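Local coordinates for protein beta-glucanase (PDB 4LE4) that probably hydrolyses beta-glucan chains as a fungal enzyme of glycoside hydrolase family 131, and is captured here with cellotriose, at residues 8-13 against 57-62; 93-99 against 165-171; 104-110 against 221-225. One frame throughout, in Å; residues are numbered along the deposited sequence.

Contact 1 (8-13 against 57-62); sequences RFNDMT and GSRQGA
N10 and R59 run antiparallel alongside one another, their amide and guanidinium planes turned 38° apart, and each side chain reaches backbone atoms of the opposite segment. The N10 amide grips with both ends. Its OD1 receives R59 N at 2.9 Å in the carbonyl plane, while ND2 gives a nearly straight bond of 3.0 Å to G57 O. In return R59, with CG anti to the backbone N (chi1 178°) and a bend at chi3, brings NH2 to two carbonyls of the type I turn F9–M12. NH2 donates to N10 O at 3.0 Å and to M12 O at 2.7 Å, both close to the guanidinium plane, though NH2 stands above the plane of each carbonyl.

R8 turns one guanidinium face to G57 O, while its NE pairs with D6 and its cation lies against Y230. Its CD rests on S58 OG, itself bonded to D55. On the apolar side, F9 CE2 meets A62 CB at 3.7 Å, and a water links R8 O to Q60 O.

Here loops are joined without strand pairing: the R59 guanidinium serves two turn carbonyls, and the N10 amide serves G57 O and R59 N. Two carbonyls sharing one NH2 would probably fix the rotation of R59 and hold the turn's end in place.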
loop_
_atom_site.group_PDB
_atom_site.type_symbol
_atom_site.label_atom_id
_atom_site.label_comp_id
_atom_site.label_asym_id
_atom_site.label_seq_id
_atom_site.Cartn_x
_atom_site.Cartn_y
_atom_site.Cartn_z
ATOM N N ARG A 8 -3.045 8.676 7.085
ATOM C CA ARG A 8 -1.925 9.510 6.708
ATOM C C ARG A 8 -0.896 9.834 7.782
ATOM O O ARG A 8 0.050 10.540 7.498
ATOM C CB ARG A 8 -2.454 10.775 6.049
ATOM C CG ARG A 8 -3.046 10.426 4.688
ATOM C CD ARG A 8 -3.704 11.577 4.030
ATOM N NE ARG A 8 -4.858 12.106 4.755
ATOM C CZ ARG A 8 -5.547 13.165 4.346
ATOM N NH1 ARG A 8 -6.595 13.597 5.043
ATOM N NH2 ARG A 8 -5.180 13.806 3.242
ATOM N N PHE A 9 -1.116 9.293 8.990
ATOM C CA PHE A 9 -0.250 9.409 10.174
ATOM C C PHE A 9 -0.218 10.833 10.755
ATOM O O PHE A 9 0.604 11.119 11.621
ATOM C CB PHE A 9 1.193 9.010 9.825
ATOM C CG PHE A 9 1.336 7.650 9.154
ATOM C CD1 PHE A 9 1.240 6.485 9.886
ATOM C CD2 PHE A 9 1.610 7.562 7.791
ATOM C CE1 PHE A 9 1.418 5.226 9.275
ATOM C CE2 PHE A 9 1.791 6.303 7.175
ATOM C CZ PHE A 9 1.692 5.148 7.929
ATOM N N ASN A 10 -1.125 11.694 10.307
ATOM C CA ASN A 10 -1.109 13.095 10.730
ATOM C C ASN A 10 -1.178 13.387 12.221
ATOM O O ASN A 10 -0.699 14.443 12.646
ATOM C CB ASN A 10 -2.182 13.900 9.992
ATOM C CG ASN A 10 -1.835 14.136 8.545
ATOM O OD1 ASN A 10 -0.656 14.157 8.157
ATOM N ND2 ASN A 10 -2.851 14.358 7.738
ATOM N N ASP A 11 -1.741 12.473 13.004
ATOM C CA ASP A 11 -1.803 12.659 14.449
ATOM C C ASP A 11 -0.685 11.910 15.181
ATOM O O ASP A 11 -0.683 11.834 16.408
ATOM C CB ASP A 11 -3.170 12.229 14.989
ATOM C CG ASP A 11 -4.256 13.261 14.719
ATOM O OD1 ASP A 11 -3.966 14.305 14.097
ATOM O OD2 ASP A 11 -5.425 13.040 15.135
ATOM N N MET A 12 0.266 11.350 14.439
ATOM C CA MET A 12 1.388 10.653 15.059
ATOM C C MET A 12 2.628 11.501 14.978
ATOM O O MET A 12 2.858 12.195 13.988
ATOM C CB MET A 12 1.726 9.350 14.347
ATOM C CG MET A 12 0.747 8.256 14.604
ATOM S SD MET A 12 1.375 6.760 13.811
ATOM C CE MET A 12 -0.173 5.977 13.508
ATOM N N THR A 13 3.444 11.422 16.016
ATOM C CA THR A 13 4.688 12.150 16.014
ATOM C C THR A 13 5.777 11.327 15.340
ATOM O O THR A 13 6.580 11.858 14.580
ATOM C CB THR A 13 5.065 12.499 17.444
ATOM O OG1 THR A 13 4.082 13.425 17.930
ATOM C CG2 THR A 13 6.470 13.114 17.526
ATOM N N GLY A 57 -1.576 17.151 1.973
ATOM C CA GLY A 57 -2.522 16.602 2.923
ATOM C C GLY A 57 -1.871 15.628 3.904
ATOM O O GLY A 57 -2.467 15.278 4.926
ATOM N N SER A 58 -0.636 15.212 3.615
ATOM C CA SER A 58 0.099 14.274 4.479
ATOM C C SER A 58 1.305 15.014 5.048
ATOM O O SER A 58 2.079 15.575 4.290
ATOM C CB SER A 58 0.615 13.084 3.665
ATOM O OG SER A 58 -0.447 12.283 3.191
ATOM N N ARG A 59 1.455 15.037 6.369
ATOM C CA ARG A 59 2.599 15.746 6.952
ATOM C C ARG A 59 3.892 14.941 6.817
ATOM O O ARG A 59 4.959 15.485 6.506
ATOM C CB ARG A 59 2.340 16.053 8.429
ATOM C CG ARG A 59 3.517 16.759 9.097
ATOM C CD ARG A 59 3.098 17.298 10.452
ATOM N NE ARG A 59 2.440 16.305 11.289
ATOM C CZ ARG A 59 3.053 15.391 12.028
ATOM N NH1 ARG A 59 4.381 15.294 12.058
ATOM N NH2 ARG A 59 2.322 14.597 12.799
ATOM N N GLN A 60 3.793 13.637 7.030
ATOM C CA GLN A 60 4.957 12.787 6.946
ATOM C C GLN A 60 4.598 11.545 6.109
ATOM O O GLN A 60 3.448 11.175 6.048
ATOM C CB GLN A 60 5.350 12.311 8.329
ATOM C CG GLN A 60 5.886 13.369 9.276
ATOM C CD GLN A 60 6.512 12.750 10.485
ATOM O OE1 GLN A 60 5.821 12.374 11.456
ATOM N NE2 GLN A 60 7.833 12.624 10.447
ATOM N N GLY A 61 5.596 10.932 5.493
ATOM C CA GLY A 61 5.379 9.700 4.750
ATOM C C GLY A 61 6.021 8.621 5.608
ATOM O O GLY A 61 6.698 8.902 6.599
ATOM N N ALA A 62 5.834 7.361 5.235
ATOM C CA ALA A 62 6.410 6.281 5.994
ATOM C C ALA A 62 7.364 5.452 5.150
ATOM O O ALA A 62 7.044 5.085 4.019
ATOM C CB ALA A 62 5.291 5.380 6.540
HETATM O O HOH W 1 1.228 10.015 4.953
HETATM O O HOH W 2 1.587 12.670 8.383
HETATM O O HOH W 3 2.984 12.410 10.904
HETATM O O HOH W 4 -0.135 17.147 10.934
HETATM O O HOH W 5 6.417 14.763 14.490
#

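Contact 2 (93-99 against 165-171); sequences GKVYYHF and VAYEIDF
V95 with I169, Y97 with Y167 and F99 with V165 form the hydrogen-bonded pairs of an antiparallel couple, the strand axes 4.3 Å apart. Six backbone bonds join these pairs, and F171 N adds a seventh to G93 O at 2.7 Å. In the alternate, non-hydrogen-bonded pairs, CA-H...O contacts such as A166 CA to Y97 O, 3.1 Å, fill in.

Aromatic contacts rule the face of V95, Y97 and F99, which packs on F120 and A118 of the opposing sheet. F99 takes the crowded position between its backbone N and carbonyl carbon (chi1 64°), laying its ring over V165 CB, 3.9 Å from the ring centroid. The same ring points an edge at the face of Y167 in an offset edge-to-face pair, centroids 5.3 Å apart and planes at 68°. Y97 CD1 touches I169 CD1 at 3.8 Å, and Y97 OH, like Y167 OH, ends on a backbone carbonyl, of I90 and A118 respectively.

Mixed contacts mark the other face. A166 CB sits over the H98 ring, which also stacks on Y230. Y96 runs alongside E168, CE1 to CG 3.7 Å, while E168 OE1 is held by W179 and R189.

The chemistry is that of a beta-sandwich layer: an aromatic interior whose buried hydroxyls find carbonyl partners, backed by a mixed face where E168 is salt-bridged to R189.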
loop_
_atom_site.group_PDB
_atom_site.type_symbol
_atom_site.label_atom_id
_atom_site.label_comp_id
_atom_site.label_asym_id
_atom_site.label_seq_id
_atom_site.Cartn_x
_atom_site.Cartn_y
_atom_site.Cartn_z
ATOM N N GLY A 93 -20.558 -1.295 -0.242
ATOM C CA GLY A 93 -20.873 -0.307 -1.250
ATOM C C GLY A 93 -19.678 0.116 -2.078
ATOM O O GLY A 93 -18.747 -0.671 -2.315
ATOM N N LYS A 94 -19.714 1.361 -2.538
ATOM C CA LYS A 94 -18.623 1.876 -3.348
ATOM C C LYS A 94 -17.708 2.671 -2.448
ATOM O O LYS A 94 -18.122 3.636 -1.788
ATOM C CB LYS A 94 -19.153 2.752 -4.495
ATOM C CG LYS A 94 -18.145 2.949 -5.646
ATOM C CD LYS A 94 -18.464 4.227 -6.433
ATOM C CE LYS A 94 -18.444 5.427 -5.465
ATOM N NZ LYS A 94 -18.753 6.770 -6.048
ATOM N N VAL A 95 -16.442 2.265 -2.440
ATOM C CA VAL A 95 -15.426 2.872 -1.581
ATOM C C VAL A 95 -14.150 3.072 -2.392
ATOM O O VAL A 95 -13.857 2.265 -3.270
ATOM C CB VAL A 95 -15.092 1.913 -0.416
ATOM C CG1 VAL A 95 -14.158 2.586 0.563
ATOM C CG2 VAL A 95 -16.379 1.459 0.267
ATOM N N TYR A 96 -13.406 4.145 -2.118
ATOM C CA TYR A 96 -12.151 4.399 -2.829
ATOM C C TYR A 96 -10.992 4.229 -1.862
ATOM O O TYR A 96 -10.964 4.868 -0.807
ATOM C CB TYR A 96 -12.116 5.823 -3.364
ATOM C CG TYR A 96 -13.223 6.108 -4.344
ATOM C CD1 TYR A 96 -13.084 5.790 -5.699
ATOM C CD2 TYR A 96 -14.397 6.701 -3.920
ATOM C CE1 TYR A 96 -14.112 6.074 -6.610
ATOM C CE2 TYR A 96 -15.424 6.975 -4.809
ATOM C CZ TYR A 96 -15.276 6.664 -6.143
ATOM O OH TYR A 96 -16.318 6.942 -7.002
ATOM N N TYR A 97 -10.029 3.386 -2.227
ATOM C CA TYR A 97 -8.879 3.121 -1.364
ATOM C C TYR A 97 -7.658 3.826 -1.937
ATOM O O TYR A 97 -7.165 3.452 -2.993
ATOM C CB TYR A 97 -8.599 1.627 -1.303
ATOM C CG TYR A 97 -9.466 0.876 -0.345
ATOM C CD1 TYR A 97 -10.843 0.801 -0.547
ATOM C CD2 TYR A 97 -8.912 0.217 0.752
ATOM C CE1 TYR A 97 -11.642 0.070 0.336
ATOM C CE2 TYR A 97 -9.699 -0.509 1.636
ATOM C CZ TYR A 97 -11.066 -0.581 1.417
ATOM O OH TYR A 97 -11.841 -1.358 2.266
ATOM N N HIS A 98 -7.173 4.839 -1.236
ATOM C CA HIS A 98 -6.034 5.629 -1.702
ATOM C C HIS A 98 -4.687 5.279 -1.073
ATOM O O HIS A 98 -4.599 4.842 0.071
ATOM C CB HIS A 98 -6.211 7.114 -1.346
ATOM C CG HIS A 98 -7.252 7.852 -2.124
ATOM N ND1 HIS A 98 -8.584 7.881 -1.759
ATOM C CD2 HIS A 98 -7.138 8.667 -3.200
ATOM C CE1 HIS A 98 -9.246 8.678 -2.583
ATOM N NE2 HIS A 98 -8.390 9.170 -3.462
ATOM N N PHE A 99 -3.630 5.518 -1.838
ATOM C CA PHE A 99 -2.254 5.382 -1.344
ATOM C C PHE A 99 -1.276 5.858 -2.391
ATOM O O PHE A 99 -1.574 5.837 -3.578
ATOM C CB PHE A 99 -1.883 3.967 -0.866
ATOM C CG PHE A 99 -1.906 2.903 -1.955
ATOM C CD1 PHE A 99 -3.107 2.342 -2.341
ATOM C CD2 PHE A 99 -0.716 2.475 -2.585
ATOM C CE1 PHE A 99 -3.162 1.368 -3.341
ATOM C CE2 PHE A 99 -0.765 1.473 -3.611
ATOM C CZ PHE A 99 -1.992 0.933 -3.975
ATOM N N VAL A 165 -2.395 6.043 -6.250
ATOM C CA VAL A 165 -3.400 5.068 -6.672
ATOM C C VAL A 165 -4.700 5.191 -5.867
ATOM O O VAL A 165 -4.694 5.647 -4.713
ATOM C CB VAL A 165 -2.881 3.624 -6.375
ATOM C CG1 VAL A 165 -3.978 2.560 -6.650
ATOM C CG2 VAL A 165 -1.608 3.340 -7.175
ATOM N N ALA A 166 -5.816 4.872 -6.516
ATOM C CA ALA A 166 -7.053 4.736 -5.788
ATOM C C ALA A 166 -7.731 3.499 -6.374
ATOM O O ALA A 166 -7.922 3.420 -7.595
ATOM C CB ALA A 166 -7.962 5.958 -5.931
ATOM N N TYR A 167 -8.028 2.507 -5.527
ATOM C CA TYR A 167 -8.785 1.333 -6.000
ATOM C C TYR A 167 -10.249 1.791 -5.871
ATOM O O TYR A 167 -10.636 2.219 -4.801
ATOM C CB TYR A 167 -8.666 0.145 -5.059
ATOM C CG TYR A 167 -7.296 -0.418 -4.844
ATOM C CD1 TYR A 167 -6.371 -0.456 -5.876
ATOM C CD2 TYR A 167 -6.957 -0.991 -3.613
ATOM C CE1 TYR A 167 -5.124 -1.067 -5.692
ATOM C CE2 TYR A 167 -5.715 -1.602 -3.412
ATOM C CZ TYR A 167 -4.800 -1.638 -4.461
ATOM O OH TYR A 167 -3.563 -2.254 -4.287
ATOM N N GLU A 168 -11.021 1.723 -6.947
ATOM C CA GLU A 168 -12.449 2.086 -6.922
ATOM C C GLU A 168 -13.138 0.739 -6.712
ATOM O O GLU A 168 -13.258 -0.067 -7.640
ATOM C CB GLU A 168 -12.861 2.685 -8.272
ATOM C CG GLU A 168 -14.390 2.864 -8.387
ATOM C CD GLU A 168 -14.852 3.602 -9.630
ATOM O OE1 GLU A 168 -14.054 3.818 -10.562
ATOM O OE2 GLU A 168 -16.051 3.963 -9.674
ATOM N N ILE A 169 -13.572 0.468 -5.489
ATOM C CA ILE A 169 -14.149 -0.828 -5.235
ATOM C C ILE A 169 -15.661 -0.741 -4.992
ATOM O O ILE A 169 -16.106 0.067 -4.187
ATOM C CB ILE A 169 -13.478 -1.472 -3.998
ATOM C CG1 ILE A 169 -11.939 -1.411 -4.158
ATOM C CG2 ILE A 169 -13.969 -2.932 -3.826
ATOM C CD1 ILE A 169 -11.164 -2.074 -3.054
ATOM N N ASP A 170 -16.423 -1.559 -5.702
ATOM C CA ASP A 170 -17.866 -1.618 -5.466
ATOM C C ASP A 170 -18.064 -2.984 -4.843
ATOM O O ASP A 170 -18.110 -3.989 -5.560
ATOM C CB ASP A 170 -18.668 -1.537 -6.769
ATOM C CG ASP A 170 -20.173 -1.382 -6.509
ATOM O OD1 ASP A 170 -20.636 -1.805 -5.425
ATOM O OD2 ASP A 170 -20.880 -0.838 -7.385
ATOM N N PHE A 171 -18.173 -3.038 -3.519
ATOM C CA PHE A 171 -18.334 -4.316 -2.834
ATOM C C PHE A 171 -19.706 -4.969 -3.062
ATOM O O PHE A 171 -19.890 -6.145 -2.783
ATOM C CB PHE A 171 -18.090 -4.132 -1.346
ATOM C CG PHE A 171 -16.659 -3.839 -0.997
ATOM C CD1 PHE A 171 -15.742 -4.880 -0.835
ATOM C CD2 PHE A 171 -16.231 -2.529 -0.812
ATOM C CE1 PHE A 171 -14.404 -4.621 -0.491
ATOM C CE2 PHE A 171 -14.903 -2.249 -0.466
ATOM C CZ PHE A 171 -13.979 -3.312 -0.305
#

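Contact 3 (104-110 against 221-225); sequences KDINAPA and NEDFY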
loop_
_atom_site.group_PDB
_atom_site.type_symbol
_atom_site.label_atom_id
_atom_site.label_comp_id
_atom_site.label_asym_id
_atom_site.label_seq_id
_atom_site.Cartn_x
_atom_site.Cartn_y
_atom_site.Cartn_z
ATOM N N LYS A 104 13.275 3.947 -4.177
ATOM C CA LYS A 104 14.507 4.647 -4.554
ATOM C C LYS A 104 15.460 3.575 -5.140
ATOM O O LYS A 104 15.127 2.391 -5.187
ATOM C CB LYS A 104 15.153 5.265 -3.299
ATOM C CG LYS A 104 14.338 6.386 -2.668
ATOM C CD LYS A 104 15.063 6.964 -1.412
ATOM C CE LYS A 104 14.274 8.083 -0.732
ATOM N NZ LYS A 104 14.154 9.312 -1.580
ATOM N N ASP A 105 16.648 3.984 -5.579
ATOM C CA ASP A 105 17.596 2.998 -6.064
ATOM C C ASP A 105 18.367 2.396 -4.867
ATOM O O ASP A 105 18.913 1.305 -4.968
ATOM C CB ASP A 105 18.564 3.635 -7.071
ATOM C CG ASP A 105 17.987 3.686 -8.467
ATOM O OD1 ASP A 105 17.203 2.766 -8.828
ATOM O OD2 ASP A 105 18.330 4.628 -9.215
ATOM N N ILE A 106 18.413 3.102 -3.734
ATOM C CA ILE A 106 19.093 2.570 -2.544
ATOM C C ILE A 106 18.080 1.654 -1.859
ATOM O O ILE A 106 16.908 2.031 -1.692
ATOM C CB ILE A 106 19.504 3.683 -1.548
ATOM C CG1 ILE A 106 20.653 4.514 -2.132
ATOM C CG2 ILE A 106 19.926 3.067 -0.221
ATOM C CD1 ILE A 106 21.934 3.739 -2.345
ATOM N N ASN A 107 18.520 0.460 -1.491
ATOM C CA ASN A 107 17.639 -0.525 -0.871
ATOM C C ASN A 107 16.388 -0.702 -1.749
ATOM O O ASN A 107 15.262 -0.752 -1.249
ATOM C CB ASN A 107 17.235 -0.080 0.533
ATOM C CG ASN A 107 18.408 -0.029 1.458
ATOM O OD1 ASN A 107 19.397 -0.715 1.228
ATOM N ND2 ASN A 107 18.312 0.758 2.513
ATOM N N ALA A 108 16.604 -0.785 -3.056
ATOM C CA ALA A 108 15.480 -0.967 -3.966
ATOM C C ALA A 108 14.907 -2.372 -3.843
ATOM O O ALA A 108 15.627 -3.326 -3.578
ATOM C CB ALA A 108 15.934 -0.726 -5.396
ATOM N N PRO A 109 13.592 -2.525 -4.043
ATOM C CA PRO A 109 13.031 -3.879 -3.941
ATOM C C PRO A 109 13.695 -4.782 -4.997
ATOM O O PRO A 109 13.977 -4.346 -6.123
ATOM C CB PRO A 109 11.528 -3.663 -4.207
ATOM C CG PRO A 109 11.459 -2.361 -4.913
ATOM C CD PRO A 109 12.527 -1.528 -4.207
ATOM N N ALA A 110 13.954 -6.023 -4.615
ATOM C CA ALA A 110 14.601 -6.994 -5.505
ATOM C C ALA A 110 13.686 -7.320 -6.697
ATOM O O ALA A 110 12.539 -7.750 -6.493
ATOM C CB ALA A 110 14.897 -8.260 -4.726
ATOM N N ASN A 221 18.204 -5.486 2.439
ATOM C CA ASN A 221 17.233 -4.509 2.885
ATOM C C ASN A 221 16.516 -3.883 1.706
ATOM O O ASN A 221 17.126 -3.544 0.694
ATOM C CB ASN A 221 17.925 -3.445 3.733
ATOM C CG ASN A 221 18.268 -3.951 5.128
ATOM O OD1 ASN A 221 18.286 -5.149 5.373
ATOM N ND2 ASN A 221 18.543 -3.032 6.044
ATOM N N GLU A 222 15.201 -3.743 1.860
ATOM C CA GLU A 222 14.342 -3.160 0.835
ATOM C C GLU A 222 13.461 -2.117 1.492
ATOM O O GLU A 222 12.802 -2.404 2.495
ATOM C CB GLU A 222 13.482 -4.244 0.197
ATOM C CG GLU A 222 14.320 -5.241 -0.585
ATOM C CD GLU A 222 13.500 -6.342 -1.224
ATOM O OE1 GLU A 222 12.299 -6.108 -1.450
ATOM O OE2 GLU A 222 14.058 -7.430 -1.505
ATOM N N ASP A 223 13.468 -0.918 0.923
ATOM C CA ASP A 223 12.697 0.208 1.450
ATOM C C ASP A 223 11.581 0.626 0.485
ATOM O O ASP A 223 11.810 0.766 -0.714
ATOM C CB ASP A 223 13.600 1.432 1.673
ATOM C CG ASP A 223 14.645 1.231 2.796
ATOM O OD1 ASP A 223 14.361 0.504 3.782
ATOM O OD2 ASP A 223 15.750 1.837 2.708
ATOM N N PHE A 224 10.393 0.878 1.035
ATOM C CA PHE A 224 9.228 1.317 0.255
ATOM C C PHE A 224 8.696 2.570 0.946
ATOM O O PHE A 224 8.550 2.582 2.150
ATOM C CB PHE A 224 8.163 0.221 0.260
ATOM C CG PHE A 224 8.666 -1.117 -0.242
ATOM C CD1 PHE A 224 9.425 -1.938 0.575
ATOM C CD2 PHE A 224 8.382 -1.534 -1.542
ATOM C CE1 PHE A 224 9.909 -3.176 0.114
ATOM C CE2 PHE A 224 8.855 -2.765 -2.020
ATOM C CZ PHE A 224 9.611 -3.581 -1.204
ATOM N N TYR A 225 8.388 3.601 0.179
ATOM C CA TYR A 225 7.936 4.881 0.727
ATOM C C TYR A 225 6.465 5.047 0.459
ATOM O O TYR A 225 6.013 4.793 -0.644
ATOM C CB TYR A 225 8.736 6.000 0.081
ATOM C CG TYR A 225 10.196 5.825 0.415
ATOM C CD1 TYR A 225 10.745 6.440 1.537
ATOM C CD2 TYR A 225 11.009 4.971 -0.340
ATOM C CE1 TYR A 225 12.079 6.212 1.915
ATOM C CE2 TYR A 225 12.336 4.733 0.018
ATOM C CZ TYR A 225 12.873 5.361 1.155
ATOM O OH TYR A 225 14.195 5.173 1.528
HETATM O O HOH W 6 13.783 2.013 -2.013
HETATM O O HOH W 7 16.101 3.679 0.515
HETATM O O HOH W 8 20.128 -3.203 0.007
HETATM O O HOH W 9 19.388 0.063 5.587
HETATM O O HOH W 10 17.755 -3.967 -2.104
#
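K104 lays its aliphatic chain across the face of Y225 at about a right angle, with CE 4.0 Å from the ring centroid. The chain is extended until chi4, where a bend carries NZ above the ring at a distance that allows at most a weak cation-pi attraction. A water that accepts from K104 N lies within bonding distance of D223 O as well.

The type II turn D105–A108 follows. I106 O takes a hydrogen from a second water, which also donates to D223 OD2 and accepts from Y225 OH, tying turn to strand.

N107, at the third position of the turn with positive phi (52°), makes the largest single contribution. Its O receives D223 N at 2.8 Å, in the carbonyl plane, in a single backbone bond. Its ND2 donates to D223 OD2, also at 2.8 Å, from above the carboxylate, whose plane stands 79° from the amide; D223 OD1 is engaged by T65. With an alanine in place of N107, D223 OD2 would probably lose this direct amide donor, and the turn would be less firmly held to the strand. Further waters can bridge N107 OD1 and A108 O to N221 O.

P109 CB then packs on F224 CZ at 3.6 Å. Last, A110 N makes a weak bond of 3.4 Å to E222 OE2, while E222 OE1 is bound by H115.

The 104–110 loop, running from strand 94–102 to strand 115–120, thus lies over the start of strand 222–233. Beyond that strand, E222 and F224 bond through their backbones to L66 and I64 of strand 61–66, and A110 and F224 touch strand 209–211 of the other sheet.

All three contacts feed one antiparallel sheet but build on it differently. Contact 2 is its regular fabric: two neighbouring strands in the interior, with aromatic packing between the sheets. Contact 1 joins two loops, the second running into strand 61–66, and is buried although R59 and T13 are exposed; contact 3, partly at the surface, sets a loop on the start of strand 222–233, the neighbour of 61–66. The nearest atoms of contacts 1 and 3 are about 3 Å apart. Both rely on side-chain amides and ordered waters, contact 1 drawing on arginine and contact 3 on a carboxylate. Contacts 2 and 3, their centres about 27 Å apart, lie on opposite sides of the chain's centre.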